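Local coordinates for nisin immunity protein (Lactococcus lactis subsp. lactis, PDB 5XHB), which takes part in the bacterium's immunity against exogenously supplied nisin, at residues Leu50-Asp53 / Lys58-Ser61; Asp120-Asp125 / Arg130-Met135; Thr144-Glu149 / His200-Lys205; Thr208-Val213 / Phe219-Lys224. All coordinates share one frame; numbering follows the deposited sequence.

Contact 1. Residues Leu50-Asp53 / Lys58-Ser61; sequences LIVD and KLLS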
loop_
_atom_site.group_PDB
_atom_site.type_symbol
_atom_site.label_atom_id
_atom_site.label_comp_id
_atom_site.label_asym_id
_atom_site.label_seq_id
_atom_site.Cartn_x
_atom_site.Cartn_y
_atom_site.Cartn_z
ATOM N N LEU A 50 8.832 14.937 11.419
ATOM C CA LEU A 50 9.598 14.039 10.575
ATOM C C LEU A 50 9.859 14.703 9.241
ATOM O O LEU A 50 9.008 15.425 8.724
ATOM C CB LEU A 50 8.858 12.711 10.358
ATOM C CG LEU A 50 8.595 11.847 11.598
ATOM C CD1 LEU A 50 7.876 10.566 11.208
ATOM C CD2 LEU A 50 9.892 11.521 12.306
ATOM N N ILE A 51 11.037 14.445 8.686
ATOM C CA ILE A 51 11.390 14.922 7.360
ATOM C C ILE A 51 11.588 13.726 6.443
ATOM O O ILE A 51 12.428 12.874 6.714
ATOM C CB ILE A 51 12.673 15.773 7.389
ATOM C CG1 ILE A 51 12.500 16.960 8.339
ATOM C CG2 ILE A 51 13.027 16.234 5.987
ATOM C CD1 ILE A 51 13.752 17.839 8.461
ATOM N N VAL A 52 10.803 13.641 5.376
ATOM C CA VAL A 52 10.787 12.426 4.568
ATOM C C VAL A 52 11.119 12.671 3.104
ATOM O O VAL A 52 10.461 13.457 2.427
ATOM C CB VAL A 52 9.420 11.723 4.628
ATOM C CG1 VAL A 52 9.557 10.286 4.143
ATOM C CG2 VAL A 52 8.872 11.744 6.046
ATOM N N ASP A 53 12.138 11.974 2.620
ATOM C CA ASP A 53 12.497 12.026 1.212
ATOM C C ASP A 53 11.394 11.393 0.374
ATOM O O ASP A 53 11.142 10.206 0.492
ATOM C CB ASP A 53 13.825 11.310 0.975
ATOM C CG ASP A 53 14.249 11.347 -0.479
ATOM O OD1 ASP A 53 13.806 10.471 -1.252
ATOM O OD2 ASP A 53 15.024 12.257 -0.847
ATOM N N LYS A 58 12.596 7.664 2.762
ATOM C CA LYS A 58 13.479 7.528 3.907
ATOM C C LYS A 58 13.450 8.796 4.752
ATOM O O LYS A 58 13.228 9.890 4.239
ATOM C CB LYS A 58 14.903 7.215 3.443
ATOM C CG LYS A 58 15.050 5.810 2.857
ATOM C CD LYS A 58 16.314 5.662 2.016
ATOM C CE LYS A 58 16.331 4.313 1.292
ATOM N NZ LYS A 58 17.430 4.206 0.284
ATOM N N LEU A 59 13.648 8.639 6.056
ATOM C CA LEU A 59 13.704 9.781 6.952
ATOM C C LEU A 59 14.988 10.567 6.708
ATOM O O LEU A 59 16.037 9.978 6.438
ATOM C CB LEU A 59 13.620 9.330 8.407
ATOM C CG LEU A 59 12.318 8.638 8.799
ATOM C CD1 LEU A 59 12.212 8.524 10.312
ATOM C CD2 LEU A 59 11.124 9.385 8.234
ATOM N N LEU A 60 14.893 11.893 6.791
ATOM C CA LEU A 60 16.045 12.776 6.627
ATOM C C LEU A 60 16.263 13.590 7.895
ATOM O O LEU A 60 15.348 13.752 8.703
ATOM C CB LEU A 60 15.853 13.714 5.430
ATOM C CG LEU A 60 15.511 13.082 4.081
ATOM C CD1 LEU A 60 14.930 14.114 3.132
ATOM C CD2 LEU A 60 16.732 12.431 3.464
ATOM N N SER A 61 17.476 14.103 8.070
ATOM C CA SER A 61 17.787 14.940 9.224
ATOM C C SER A 61 17.583 16.420 8.892
ATOM O O SER A 61 17.515 17.265 9.785
ATOM C CB SER A 61 19.221 14.682 9.700
ATOM O OG SER A 61 20.106 14.553 8.596
HETATM O O HOH W 1 13.033 13.206 10.121
#

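Contact 2. Residues Asp120-Asp125 / Arg130-Met135; sequences DNFVID and RKIDYM. With SO4 (sulfate ion), chain B.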
loop_
_atom_site.group_PDB
_atom_site.type_symbol
_atom_site.label_atom_id
_atom_site.label_comp_id
_atom_site.label_asym_id
_atom_site.label_seq_id
_atom_site.Cartn_x
_atom_site.Cartn_y
_atom_site.Cartn_z
ATOM N N ASP A 120 -0.896 5.038 -7.428
ATOM C CA ASP A 120 -1.584 4.233 -6.422
ATOM C C ASP A 120 -2.631 3.314 -7.049
ATOM O O ASP A 120 -3.766 3.217 -6.574
ATOM C CB ASP A 120 -2.236 5.153 -5.384
ATOM C CG ASP A 120 -2.330 4.520 -4.009
ATOM O OD1 ASP A 120 -2.174 3.283 -3.905
ATOM O OD2 ASP A 120 -2.578 5.265 -3.033
ATOM N N ASN A 121 -2.247 2.657 -8.135
ATOM C CA ASN A 121 -3.124 1.711 -8.817
ATOM C C ASN A 121 -2.306 0.550 -9.357
ATOM O O ASN A 121 -1.075 0.615 -9.396
ATOM C CB ASN A 121 -3.903 2.387 -9.944
ATOM C CG ASN A 121 -3.091 3.437 -10.660
ATOM O OD1 ASN A 121 -2.045 3.142 -11.239
ATOM N ND2 ASN A 121 -3.570 4.678 -10.635
ATOM N N PHE A 122 -2.988 -0.523 -9.740
ATOM C CA PHE A 122 -2.317 -1.719 -10.229
ATOM C C PHE A 122 -2.364 -1.745 -11.754
ATOM O O PHE A 122 -3.429 -1.627 -12.343
ATOM C CB PHE A 122 -2.970 -2.980 -9.647
ATOM C CG PHE A 122 -2.920 -3.053 -8.142
ATOM C CD1 PHE A 122 -1.807 -3.549 -7.498
ATOM C CD2 PHE A 122 -3.987 -2.620 -7.376
ATOM C CE1 PHE A 122 -1.749 -3.615 -6.105
ATOM C CE2 PHE A 122 -3.934 -2.683 -5.995
ATOM C CZ PHE A 122 -2.818 -3.179 -5.360
ATOM N N VAL A 123 -1.205 -1.901 -12.379
ATOM C CA VAL A 123 -1.106 -1.905 -13.832
ATOM C C VAL A 123 -0.187 -3.038 -14.248
ATOM O O VAL A 123 0.894 -3.195 -13.684
ATOM C CB VAL A 123 -0.550 -0.543 -14.369
ATOM C CG1 VAL A 123 -0.209 -0.619 -15.857
ATOM C CG2 VAL A 123 -1.541 0.589 -14.101
ATOM N N ILE A 124 -0.606 -3.833 -15.222
ATOM C CA ILE A 124 0.263 -4.889 -15.726
ATOM C C ILE A 124 1.445 -4.212 -16.389
ATOM O O ILE A 124 1.258 -3.270 -17.148
ATOM C CB ILE A 124 -0.456 -5.810 -16.727
ATOM C CG1 ILE A 124 -1.626 -6.529 -16.040
ATOM C CG2 ILE A 124 0.515 -6.844 -17.282
ATOM C CD1 ILE A 124 -2.612 -7.129 -17.027
ATOM N N ASP A 125 2.654 -4.664 -16.071
ATOM C CA ASP A 125 3.862 -4.023 -16.580
ATOM C C ASP A 125 3.916 -4.111 -18.103
ATOM O O ASP A 125 3.688 -5.170 -18.675
ATOM C CB ASP A 125 5.103 -4.661 -15.961
ATOM C CG ASP A 125 6.378 -3.915 -16.320
ATOM O OD1 ASP A 125 6.727 -2.939 -15.611
ATOM O OD2 ASP A 125 7.029 -4.305 -17.306
ATOM N N ARG A 130 4.577 -10.702 -16.762
ATOM C CA ARG A 130 4.574 -11.480 -15.528
ATOM C C ARG A 130 4.809 -10.568 -14.337
ATOM O O ARG A 130 5.002 -11.036 -13.220
ATOM C CB ARG A 130 5.633 -12.586 -15.572
ATOM C CG ARG A 130 5.468 -13.538 -16.774
ATOM C CD ARG A 130 6.797 -14.178 -17.180
ATOM N NE ARG A 130 7.851 -13.181 -17.398
ATOM C CZ ARG A 130 9.117 -13.474 -17.670
ATOM N NH1 ARG A 130 9.500 -14.742 -17.772
ATOM N NH2 ARG A 130 10.006 -12.505 -17.846
ATOM N N LYS A 131 4.776 -9.261 -14.582
ATOM C CA LYS A 131 5.012 -8.278 -13.532
ATOM C C LYS A 131 3.895 -7.255 -13.452
ATOM O O LYS A 131 3.222 -6.971 -14.442
ATOM C CB LYS A 131 6.352 -7.561 -13.759
ATOM C CG LYS A 131 7.558 -8.454 -13.478
ATOM C CD LYS A 131 8.883 -7.722 -13.709
ATOM C CE LYS A 131 10.064 -8.622 -13.344
ATOM N NZ LYS A 131 11.384 -7.930 -13.548
ATOM N N ILE A 132 3.708 -6.708 -12.256
ATOM C CA ILE A 132 2.706 -5.690 -12.018
ATOM C C ILE A 132 3.359 -4.468 -11.403
ATOM O O ILE A 132 4.203 -4.596 -10.512
ATOM C CB ILE A 132 1.587 -6.218 -11.097
ATOM C CG1 ILE A 132 0.740 -7.219 -11.880
ATOM C CG2 ILE A 132 0.706 -5.075 -10.591
ATOM C CD1 ILE A 132 -0.398 -7.752 -11.109
ATOM N N ASP A 133 2.982 -3.296 -11.903
ATOM C CA ASP A 133 3.460 -2.022 -11.361
ATOM C C ASP A 133 2.480 -1.484 -10.324
ATOM O O ASP A 133 1.271 -1.421 -10.575
ATOM C CB ASP A 133 3.631 -0.979 -12.466
ATOM C CG ASP A 133 4.493 -1.466 -13.621
ATOM O OD1 ASP A 133 5.266 -2.433 -13.452
ATOM O OD2 ASP A 133 4.383 -0.870 -14.708
ATOM N N TYR A 134 3.001 -1.078 -9.171
ATOM C CA TYR A 134 2.163 -0.520 -8.117
ATOM C C TYR A 134 2.973 0.396 -7.200
ATOM O O TYR A 134 4.016 -0.002 -6.678
ATOM C CB TYR A 134 1.510 -1.638 -7.295
ATOM C CG TYR A 134 0.808 -1.144 -6.041
ATOM C CD1 TYR A 134 -0.331 -0.355 -6.130
ATOM C CD2 TYR A 134 1.284 -1.479 -4.776
ATOM C CE1 TYR A 134 -0.985 0.092 -4.994
ATOM C CE2 TYR A 134 0.638 -1.029 -3.626
ATOM C CZ TYR A 134 -0.496 -0.247 -3.748
ATOM O OH TYR A 134 -1.141 0.208 -2.625
HETATM N N MSE A 135 2.489 1.618 -7.010
HETATM C CA MSE A 135 3.122 2.569 -6.082
HETATM C C MSE A 135 4.595 2.823 -6.379
HETATM O O MSE A 135 5.397 2.995 -5.456
HETATM C CB MSE A 135 2.984 2.083 -4.638
HETATM C CG MSE A 135 1.637 2.379 -4.019
HETATM SE SE MSE A 135 1.358 4.304 -3.785
HETATM C CE MSE A 135 2.787 4.617 -2.470
HETATM S S SO4 B . -0.061 -0.142 1.475
HETATM O O1 SO4 B . -0.981 -1.166 2.012
HETATM O O2 SO4 B . -0.444 0.196 0.108
HETATM O O3 SO4 B . -0.107 1.071 2.289
HETATM O O4 SO4 B . 1.280 -0.716 1.497
#

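Contact 3. Residues Thr144-Glu149 / His200-Lys205; sequences TTVSDE and HSIRGK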
loop_
_atom_site.group_PDB
_atom_site.type_symbol
_atom_site.label_atom_id
_atom_site.label_comp_id
_atom_site.label_asym_id
_atom_site.label_seq_id
_atom_site.Cartn_x
_atom_site.Cartn_y
_atom_site.Cartn_z
ATOM N N THR A 144 3.378 -19.287 -6.912
ATOM C CA THR A 144 2.950 -19.679 -5.568
ATOM C C THR A 144 1.504 -19.287 -5.333
ATOM O O THR A 144 1.141 -18.128 -5.522
ATOM C CB THR A 144 3.824 -19.020 -4.490
ATOM O OG1 THR A 144 5.175 -19.479 -4.634
ATOM C CG2 THR A 144 3.296 -19.337 -3.087
ATOM N N THR A 145 0.691 -20.255 -4.927
ATOM C CA THR A 145 -0.732 -20.042 -4.667
ATOM C C THR A 145 -0.930 -19.288 -3.370
ATOM O O THR A 145 -0.182 -19.482 -2.421
ATOM C CB THR A 145 -1.509 -21.377 -4.578
ATOM O OG1 THR A 145 -1.211 -22.186 -5.721
ATOM C CG2 THR A 145 -3.015 -21.132 -4.534
ATOM N N VAL A 146 -1.911 -18.397 -3.358
ATOM C CA VAL A 146 -2.365 -17.729 -2.146
ATOM C C VAL A 146 -3.645 -18.404 -1.694
ATOM O O VAL A 146 -4.648 -18.333 -2.397
ATOM C CB VAL A 146 -2.635 -16.228 -2.379
ATOM C CG1 VAL A 146 -3.092 -15.554 -1.073
ATOM C CG2 VAL A 146 -1.399 -15.562 -2.906
ATOM N N SER A 147 -3.619 -19.069 -0.539
ATOM C CA SER A 147 -4.779 -19.835 -0.072
ATOM C C SER A 147 -5.930 -18.930 0.323
ATOM O O SER A 147 -5.723 -17.758 0.575
ATOM C CB SER A 147 -4.405 -20.700 1.131
ATOM O OG SER A 147 -4.326 -19.886 2.285
ATOM N N ASP A 148 -7.138 -19.479 0.423
ATOM C CA ASP A 148 -8.295 -18.657 0.771
ATOM C C ASP A 148 -8.151 -18.019 2.155
ATOM O O ASP A 148 -8.679 -16.951 2.394
ATOM C CB ASP A 148 -9.590 -19.471 0.711
ATOM C CG ASP A 148 -9.927 -19.929 -0.701
ATOM O OD1 ASP A 148 -9.294 -19.438 -1.658
ATOM O OD2 ASP A 148 -10.826 -20.774 -0.859
ATOM N N GLU A 149 -7.425 -18.671 3.054
ATOM C CA GLU A 149 -7.242 -18.128 4.397
ATOM C C GLU A 149 -6.212 -16.998 4.419
ATOM O O GLU A 149 -6.226 -16.181 5.320
ATOM C CB GLU A 149 -6.844 -19.233 5.386
ATOM C CG GLU A 149 -6.299 -20.513 4.757
ATOM C CD GLU A 149 -7.381 -21.401 4.157
ATOM O OE1 GLU A 149 -8.380 -21.695 4.848
ATOM O OE2 GLU A 149 -7.231 -21.798 2.984
ATOM N N HIS A 200 -6.216 -8.846 -4.578
ATOM C CA HIS A 200 -6.549 -8.784 -3.160
ATOM C C HIS A 200 -5.307 -8.541 -2.352
ATOM O O HIS A 200 -4.216 -8.976 -2.723
ATOM C CB HIS A 200 -7.179 -10.088 -2.659
ATOM C CG HIS A 200 -8.560 -10.343 -3.169
ATOM N ND1 HIS A 200 -9.666 -10.317 -2.350
ATOM C CD2 HIS A 200 -9.016 -10.653 -4.408
ATOM C CE1 HIS A 200 -10.746 -10.607 -3.058
ATOM N NE2 HIS A 200 -10.378 -10.813 -4.308
ATOM N N SER A 201 -5.489 -7.870 -1.219
ATOM C CA SER A 201 -4.469 -7.845 -0.176
ATOM C C SER A 201 -4.201 -9.256 0.328
ATOM O O SER A 201 -5.036 -10.147 0.171
ATOM C CB SER A 201 -4.943 -6.971 0.998
ATOM O OG SER A 201 -5.330 -5.693 0.527
ATOM N N ILE A 202 -3.054 -9.447 0.967
ATOM C CA ILE A 202 -2.781 -10.692 1.664
ATOM C C ILE A 202 -2.801 -10.367 3.167
ATOM O O ILE A 202 -2.171 -9.408 3.599
ATOM C CB ILE A 202 -1.441 -11.283 1.223
ATOM C CG1 ILE A 202 -1.551 -11.775 -0.226
ATOM C CG2 ILE A 202 -0.989 -12.411 2.145
ATOM C CD1 ILE A 202 -0.230 -12.132 -0.816
ATOM N N ARG A 203 -3.558 -11.134 3.944
ATOM C CA ARG A 203 -3.730 -10.817 5.368
ATOM C C ARG A 203 -2.386 -10.769 6.076
ATOM O O ARG A 203 -1.551 -11.641 5.872
ATOM C CB ARG A 203 -4.638 -11.839 6.036
ATOM C CG ARG A 203 -5.988 -11.941 5.392
ATOM C CD ARG A 203 -6.913 -12.844 6.186
ATOM N NE ARG A 203 -7.883 -13.469 5.294
ATOM C CZ ARG A 203 -8.781 -14.369 5.676
ATOM N NH1 ARG A 203 -8.857 -14.731 6.950
ATOM N NH2 ARG A 203 -9.600 -14.907 4.785
ATOM N N GLY A 204 -2.162 -9.724 6.864
ATOM C CA GLY A 204 -0.906 -9.589 7.577
ATOM C C GLY A 204 0.228 -8.955 6.797
ATOM O O GLY A 204 1.345 -8.873 7.303
ATOM N N LYS A 205 -0.041 -8.511 5.572
ATOM C CA LYS A 205 0.979 -7.851 4.770
ATOM C C LYS A 205 0.460 -6.558 4.164
ATOM O O LYS A 205 -0.667 -6.509 3.678
ATOM C CB LYS A 205 1.474 -8.783 3.646
ATOM C CG LYS A 205 1.952 -10.146 4.150
ATOM C CD LYS A 205 2.856 -10.869 3.144
ATOM C CE LYS A 205 3.243 -12.264 3.658
ATOM N NZ LYS A 205 4.104 -13.049 2.712
#

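Contact 4. Residues Thr208-Val213 / Phe219-Lys224; sequences TEAFAV and FKLATK. With SO4 (sulfate ion), chain B.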
loop_
_atom_site.group_PDB
_atom_site.type_symbol
_atom_site.label_atom_id
_atom_site.label_comp_id
_atom_site.label_asym_id
_atom_site.label_seq_id
_atom_site.Cartn_x
_atom_site.Cartn_y
_atom_site.Cartn_z
ATOM N N THR A 208 2.292 -2.818 -0.275
ATOM C CA THR A 208 3.658 -2.521 -0.689
ATOM C C THR A 208 4.546 -3.758 -0.596
ATOM O O THR A 208 5.454 -3.929 -1.405
ATOM C CB THR A 208 4.261 -1.366 0.165
ATOM O OG1 THR A 208 3.539 -0.167 -0.120
ATOM C CG2 THR A 208 5.718 -1.142 -0.175
ATOM N N GLU A 209 4.270 -4.626 0.376
ATOM C CA GLU A 209 5.053 -5.849 0.577
ATOM C C GLU A 209 4.696 -6.926 -0.445
ATOM O O GLU A 209 5.563 -7.499 -1.109
ATOM C CB GLU A 209 4.826 -6.454 1.962
ATOM C CG GLU A 209 5.217 -5.652 3.191
ATOM C CD GLU A 209 4.711 -6.352 4.456
ATOM O OE1 GLU A 209 5.056 -7.546 4.644
ATOM O OE2 GLU A 209 3.934 -5.746 5.224
ATOM N N ALA A 210 3.403 -7.214 -0.533
ATOM C CA ALA A 210 2.911 -8.285 -1.390
ATOM C C ALA A 210 1.418 -8.151 -1.591
ATOM O O ALA A 210 0.721 -7.535 -0.777
ATOM C CB ALA A 210 3.226 -9.657 -0.791
ATOM N N PHE A 211 0.929 -8.739 -2.675
ATOM C CA PHE A 211 -0.509 -8.858 -2.851
ATOM C C PHE A 211 -0.814 -10.085 -3.685
ATOM O O PHE A 211 0.109 -10.763 -4.153
ATOM C CB PHE A 211 -1.096 -7.594 -3.483
ATOM C CG PHE A 211 -0.363 -7.120 -4.719
ATOM C CD1 PHE A 211 -0.733 -7.569 -5.978
ATOM C CD2 PHE A 211 0.681 -6.207 -4.617
ATOM C CE1 PHE A 211 -0.057 -7.132 -7.115
ATOM C CE2 PHE A 211 1.363 -5.768 -5.740
ATOM C CZ PHE A 211 0.994 -6.233 -6.995
ATOM N N ALA A 212 -2.099 -10.397 -3.837
ATOM C CA ALA A 212 -2.507 -11.586 -4.575
ATOM C C ALA A 212 -3.137 -11.205 -5.910
ATOM O O ALA A 212 -3.956 -10.293 -5.975
ATOM C CB ALA A 212 -3.486 -12.413 -3.751
ATOM N N VAL A 213 -2.735 -11.885 -6.976
ATOM C CA VAL A 213 -3.310 -11.609 -8.293
ATOM C C VAL A 213 -3.940 -12.875 -8.837
ATOM O O VAL A 213 -3.297 -13.920 -8.875
ATOM C CB VAL A 213 -2.243 -11.107 -9.300
ATOM C CG1 VAL A 213 -2.933 -10.593 -10.593
ATOM C CG2 VAL A 213 -1.389 -10.033 -8.670
ATOM N N PHE A 219 -5.338 -17.685 -7.357
ATOM C CA PHE A 219 -4.649 -16.506 -6.876
ATOM C C PHE A 219 -3.177 -16.811 -6.682
ATOM O O PHE A 219 -2.819 -17.788 -6.016
ATOM C CB PHE A 219 -5.287 -16.017 -5.584
ATOM C CG PHE A 219 -6.554 -15.244 -5.808
ATOM C CD1 PHE A 219 -6.498 -13.897 -6.155
ATOM C CD2 PHE A 219 -7.790 -15.860 -5.688
ATOM C CE1 PHE A 219 -7.668 -13.178 -6.366
ATOM C CE2 PHE A 219 -8.963 -15.147 -5.905
ATOM C CZ PHE A 219 -8.897 -13.804 -6.249
ATOM N N LYS A 220 -2.326 -15.976 -7.283
ATOM C CA LYS A 220 -0.877 -16.126 -7.174
ATOM C C LYS A 220 -0.259 -14.999 -6.348
ATOM O O LYS A 220 -0.726 -13.866 -6.389
ATOM C CB LYS A 220 -0.234 -16.126 -8.566
ATOM C CG LYS A 220 -0.746 -17.222 -9.494
ATOM C CD LYS A 220 -0.493 -18.612 -8.906
ATOM C CE LYS A 220 -0.618 -19.698 -9.998
ATOM N NZ LYS A 220 -0.853 -21.069 -9.454
ATOM N N LEU A 221 0.834 -15.311 -5.659
ATOM C CA LEU A 221 1.551 -14.344 -4.841
ATOM C C LEU A 221 2.425 -13.434 -5.681
ATOM O O LEU A 221 3.240 -13.911 -6.483
ATOM C CB LEU A 221 2.405 -15.091 -3.807
ATOM C CG LEU A 221 3.479 -14.261 -3.104
ATOM C CD1 LEU A 221 2.812 -13.207 -2.255
ATOM C CD2 LEU A 221 4.395 -15.160 -2.261
ATOM N N ALA A 222 2.250 -12.125 -5.503
ATOM C CA ALA A 222 3.069 -11.114 -6.154
ATOM C C ALA A 222 3.932 -10.421 -5.110
ATOM O O ALA A 222 3.410 -9.923 -4.111
ATOM C CB ALA A 222 2.204 -10.088 -6.881
ATOM N N THR A 223 5.242 -10.368 -5.341
ATOM C CA THR A 223 6.142 -9.742 -4.371
ATOM C C THR A 223 7.077 -8.728 -5.021
ATOM O O THR A 223 7.372 -8.827 -6.206
ATOM C CB THR A 223 6.976 -10.799 -3.631
ATOM O OG1 THR A 223 7.684 -11.591 -4.585
ATOM C CG2 THR A 223 6.079 -11.711 -2.817
ATOM N N LYS A 224 7.543 -7.755 -4.238
ATOM C CA LYS A 224 8.322 -6.649 -4.772
ATOM C C LYS A 224 9.668 -7.144 -5.275
ATOM O O LYS A 224 10.362 -7.883 -4.582
ATOM C CB LYS A 224 8.505 -5.551 -3.718
ATOM C CG LYS A 224 9.586 -4.517 -4.065
ATOM C CD LYS A 224 9.263 -3.716 -5.340
ATOM C CE LYS A 224 10.551 -3.275 -6.099
ATOM N NZ LYS A 224 10.351 -2.393 -7.311
HETATM S S SO4 B . -0.061 -0.142 1.475
HETATM O O1 SO4 B . -0.981 -1.166 2.012
HETATM O O2 SO4 B . -0.444 0.196 0.108
HETATM O O3 SO4 B . -0.107 1.071 2.289
HETATM O O4 SO4 B . 1.280 -0.716 1.497
HETATM O O HOH W 2 7.937 -7.864 -1.151
#

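Contact 1. Residues Leu50-Asp53 / Lys58-Ser61
Ile51 and Leu60 carry the closer-packed part of this contact: they meet nearly at a right angle, Ile51 CG2 against Leu60 CB at 3.8 Å, and Leu60 CD1 reaches on to Asp53 CB at 3.7 Å. On the other face Val52 and Leu59 form a smaller counterpart, an antiparallel non-hydrogen-bonded pair with CA atoms 4.6 Å apart. Leu59 has CG anti to its carbonyl carbon (chi1 -63°), and CD2 is the branch that meets Val52 CG2, at 3.9 Å. Two bonds pin the backbones, Leu60 N to Ile51 O (2.7 Å) and Asp53 N to Lys58 O (2.9 Å). Toward Ser61 the pairing opens. A water sits between the strands there, accepting from Ile51 N at 2.8 Å and donating to Leu60 O at 2.8 Å, where a regular hairpin would have a direct bond. Lys58 and Ser61 are exposed, the lysine chain leading away from the first strand. Asp53 turns its carboxylate to Ser56 N in the connecting turn and to Asn64. Strand 59-60 forms an outer edge of an eight-stranded antiparallel sheet, while strand 39-53 runs inside it, bonded on its far side to strand 67-78 through Val68 and Leu70.

Contact 2. Residues Asp120-Asp125 / Arg130-Met135
Val123 and Asp133 form an antiparallel hydrogen-bonded pair, Asp133 N to Val123 O at 2.7 Å and Val123 N to Asp133 O at 3.1 Å, and Asp125 N extends the pairing by donating to Lys131 O. The main side-chain feature is the offset stack of Phe122 on Tyr134, with ring planes only 12° apart and centroids separated by 4.3 Å. CE1 of Phe122 lies over one face of the tyrosine, toward its rim, while CG of Met135, present as selenomethionine, lies over the opposite face. With CG anti to the backbone N (chi1 170°), Tyr134 extends its ring toward the sulfate and donates from OH to sulfate O2 at 2.8 Å, a bond made near the ring plane. Asp120 runs alongside Tyr134 and Met135; its OD1 is 3.7 Å from Met135 SE, and its carboxylate is held by salt bridges to Lys104 and Arg107. At the other end two acids meet: Asp125 OD1 and Asp133 OD1 are 2.7 Å apart, their carboxylate planes almost perpendicular. Such closeness suggests that the pair holds a proton, while Asp125 OD2 accepts from Asn127 N and Asp128 N in the turn. Ile132 CG2 touches the edge of the Phe122 ring, whose surroundings include Phe211 and Ile199. This is a beta hairpin at the edge of the seven-stranded sheet, one end of it contributing to an anion site completed by Ala105, Arg107, Leu207 and Thr208, which here holds a sulfate probably taken from the crystallisation liquor.

Contact 3. Residues Thr144-Glu149 / His200-Lys205
Arg203 reaches across to the backbone of Asp148 and Glu149, and the contact is best read along its chain. CB points toward the other segment, and from CG to NE the chain runs extended (chi2 -173°, chi3 -151°). CD comes first to Glu149 O, at 3.5 Å. NE follows at 3.2 Å from the same oxygen, but the angle is too poor for a hydrogen bond; NE donates to Leu151 O instead. CZ lies 3.2 Å from Glu149 O, which stands 3.1 Å above the guanidinium plane and over its centre, so the carbonyl presents its negative end to a face of the cation and not to an N-H. NH1 is 3.4 Å from Glu149 O, again at a poor angle, and NH2 is 3.3 Å from Asp148 O. The attraction here is probably between the cation and backbone carbonyls. Just after Arg203 the chain turns back in a type II beta turn from Ile202 to Lys205, closed by Lys205 N bonding to Ile202 O, with Gly204 at the third position. Deeper in, the chemistry becomes apolar: Val146 CG1 meets Ile202 CG1 at 4.2 Å, and both residues also pack on Ala212 and Leu221. Strands 210-215 and 218-224 lie between strands 137-145 and 191-202 in the sheet, yet Val146 CA and Ile202 CA are only 8.0 Å apart. That is consistent with a strongly curled antiparallel sheet, the ends of its two flanking strands brought together over the face that carries Ala212 and Leu221.

Contact 4. Residues Thr208-Val213 / Phe219-Lys224
Phe211 and Ala222 exchange two backbone bonds, Ala222 N to Phe211 O at 2.9 Å and Phe211 N to Ala222 O at 3.1 Å, and Val213 and Lys220 exchange a second pair. Of the latter, Lys220 N to Val213 O is the straighter at the hydrogen, 2.8 Å with an N-H...O angle of 177°, although the donor stands above the carbonyl plane, 36° out of it, and not on a lone pair. At the start of the first segment Thr208 grips sulfate O4 twice, through its backbone N and through OG1, the latter at 2.8 Å. CA-H...O contacts fill the gaps between the backbone bonds, as from Ala212 CA to Lys220 O at 3.4 Å. Beyond the backbone, Ala222 CB sits over one face of the Phe211 ring, 4.0 Å from its centroid, a CH-pi contact. That ring reaches its place because CG takes the crowded position between backbone N and carbonyl carbon (chi1 49°), folding it beneath the partner strand. Val213 CG2 touches the same methyl, and Phe122 meets the Phe211 ring edge-to-face. On the other face of the sheet Ala210 CB packs against Leu221 CD1 at 3.9 Å, and Ala212 CB meets Phe219 CD1. Lys220 bends away to form a salt bridge with Asp218. The chemistry therefore implies a division of labour: backbone bonds set the register of this hairpin, the Ala222 methyl is covered by the Phe211 ring on one face while Ala210 and Ala212 meet Leu221 and Phe219 on the other, and at one end the backbone N-H and the hydroxyl of Thr208, both donating to sulfate O4, suit an anion.

How the contacts relate
Contacts 2, 3 and 4 belong to the seven-stranded sheet; contact 1 lies at the edge of the eight-stranded one, with its centre about 27 Å from that of contact 4. Contacts 1, 2 and 4 are hairpins tied by backbone bonds, whereas contact 3 joins parts distant in sequence. Contact 4 holds the middle: Val213 CG2 packs on Ile132 CD1 of contact 2 at 3.5 Å, and His200 O of contact 3 probably accepts from Ala212 N at 2.8 Å. All four are partly buried, but their chemistry differs: a water-bridged edge pairing in contact 1, a cation over a carbonyl in contact 3, and in contacts 2 and 4 a buried ring cluster with the shared sulfate at one end.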